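Local coordinates for Tle cognate immunity protein 4 C-terminal domain-containing protein (Pseudomonas aeruginosa PAO1, PDB 4R1D), which binds the type VI secretion lipase effector Tle4 as its immunity protein, and so probably protects the producing bacterium from it, at residues T211-K216 with E226-G231. Sequence-based numbering, arbitrary orientation.
Sequences TLRKGK and EYLVAG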
# COMPACT_ATOMS: atom_id res chain seq x y z
N THR B 211 9.23 25.42 -14.15
CA THR B 211 10.38 25.15 -13.32
C THR B 211 10.92 26.47 -12.79
O THR B 211 11.24 27.37 -13.57
CB THR B 211 11.48 24.41 -14.11
OG1 THR B 211 11.00 23.10 -14.46
CG2 THR B 211 12.74 24.27 -13.27
N LEU B 212 11.01 26.60 -11.48
CA LEU B 212 11.54 27.82 -10.88
C LEU B 212 13.06 27.79 -10.81
O LEU B 212 13.71 28.83 -10.87
CB LEU B 212 10.97 28.06 -9.47
CG LEU B 212 9.46 28.23 -9.35
CD1 LEU B 212 9.05 28.45 -7.90
CD2 LEU B 212 8.97 29.37 -10.22
N ARG B 213 13.62 26.59 -10.68
CA ARG B 213 15.04 26.44 -10.46
C ARG B 213 15.48 25.00 -10.66
O ARG B 213 14.76 24.07 -10.29
CB ARG B 213 15.37 26.88 -9.02
CG ARG B 213 16.59 27.75 -8.88
CD ARG B 213 17.04 27.80 -7.42
NE ARG B 213 16.47 28.92 -6.67
CZ ARG B 213 16.52 29.01 -5.34
NH1 ARG B 213 17.08 28.04 -4.63
NH2 ARG B 213 16.00 30.06 -4.72
N LYS B 214 16.65 24.82 -11.25
CA LYS B 214 17.22 23.48 -11.41
C LYS B 214 18.73 23.58 -11.45
O LYS B 214 19.28 24.26 -12.32
CB LYS B 214 16.70 22.81 -12.69
CG LYS B 214 17.46 21.53 -13.04
CD LYS B 214 16.96 20.89 -14.33
CE LYS B 214 17.72 19.61 -14.62
NZ LYS B 214 17.45 19.08 -15.98
N GLY B 215 19.40 22.92 -10.52
CA GLY B 215 20.85 22.90 -10.54
C GLY B 215 21.46 22.58 -9.20
O GLY B 215 20.81 22.00 -8.34
N LYS B 216 22.71 22.98 -9.02
CA LYS B 216 23.42 22.71 -7.77
C LYS B 216 22.98 23.64 -6.66
O LYS B 216 22.65 24.81 -6.89
CB LYS B 216 24.93 22.82 -7.98
CG LYS B 216 25.44 21.96 -9.11
CD LYS B 216 26.95 21.85 -9.09
CE LYS B 216 27.45 20.90 -10.17
NZ LYS B 216 28.94 20.83 -10.18
N GLU B 226 19.24 20.54 -6.57
CA GLU B 226 17.83 20.82 -6.35
C GLU B 226 17.05 20.98 -7.65
O GLU B 226 17.62 21.29 -8.69
CB GLU B 226 17.65 22.07 -5.49
CG GLU B 226 17.97 23.35 -6.24
CD GLU B 226 17.94 24.57 -5.35
OE1 GLU B 226 17.47 24.48 -4.19
OE2 GLU B 226 18.39 25.64 -5.81
N TYR B 227 15.75 20.78 -7.55
CA TYR B 227 14.86 20.91 -8.68
C TYR B 227 13.59 21.48 -8.07
O TYR B 227 13.01 20.88 -7.17
CB TYR B 227 14.60 19.52 -9.28
CG TYR B 227 14.30 19.51 -10.76
CD1 TYR B 227 13.49 20.48 -11.33
CD2 TYR B 227 14.84 18.54 -11.59
CE1 TYR B 227 13.22 20.48 -12.70
CE2 TYR B 227 14.58 18.53 -12.95
CZ TYR B 227 13.77 19.50 -13.50
OH TYR B 227 13.50 19.51 -14.85
N LEU B 228 13.17 22.65 -8.54
CA LEU B 228 12.07 23.36 -7.90
C LEU B 228 11.00 23.68 -8.93
O LEU B 228 11.27 24.36 -9.92
CB LEU B 228 12.58 24.69 -7.30
CG LEU B 228 13.13 24.75 -5.87
CD1 LEU B 228 14.15 23.68 -5.57
CD2 LEU B 228 13.72 26.13 -5.60
N VAL B 229 9.78 23.20 -8.71
CA VAL B 229 8.71 23.47 -9.67
C VAL B 229 7.49 24.06 -8.97
O VAL B 229 7.32 23.92 -7.77
CB VAL B 229 8.32 22.20 -10.47
CG1 VAL B 229 9.56 21.55 -11.08
CG2 VAL B 229 7.58 21.21 -9.59
N ALA B 230 6.67 24.76 -9.74
CA ALA B 230 5.44 25.32 -9.21
C ALA B 230 4.41 25.32 -10.33
O ALA B 230 4.76 25.29 -11.51
CB ALA B 230 5.66 26.72 -8.69
N GLY B 231 3.14 25.34 -9.95
CA GLY B 231 2.10 25.48 -10.95
C GLY B 231 0.75 25.92 -10.45
O GLY B 231 0.43 25.78 -9.27
O HOH W 1 12.92 21.92 -16.13
O HOH W 2 20.02 25.67 -8.16
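Lys214 sets its CG anti to the backbone N (chi1 169°) and runs extended beyond it, while the CG of Tyr227 is roughly anti to N (chi1 -151°), which leans its ring toward the lysine; the two lie alongside each other, pointing the same way. The long aliphatic lysine chain suits this place: CD rests over one face of the phenol in a CH-pi contact, 3.9 Å from the Tyr227 ring centroid, and NZ forms a salt bridge with Asp196. Tyrosine pairs that apolar face with a hydroxyl that also bonds Asp196. A water bridging Tyr227 OH and Thr211 OG1 joins the strands beyond the phenol oxygen.

On the opposite side of the sheet, with Leu228, Glu226 holds its CG between N and the carbonyl carbon and reaches across to Arg213, whose chain bends at chi3 (-92°). Arg213 NH1 meets the syn side of Glu226 OE2 at 3.0 Å in a nearly straight salt bridge. Arginine can also offer NH2 to Asp289 while one flat face takes Leu228 CD2; His217 and Trp288 bond Glu226 OE1, which should restrain both charged groups.

Gly215 and Glu226 exchange two backbone bonds, with Glu226 N 2.8 Å from Gly215 O. The backbone angles of Gly215 would jam a CB against the preceding carbonyl, hence glycine. Leu228 O accepts Leu212 N at 2.7 Å and, weakly, Arg213 N. Leu212, the bulge's extra residue, leaves the strand's regular alternation and packs CD1 on Ala230 CB.

Two residues facing Leu228 make a classic bulge in an antiparallel beta hairpin, here packed between helices 191-205 and 281-292 of the C-terminal domain.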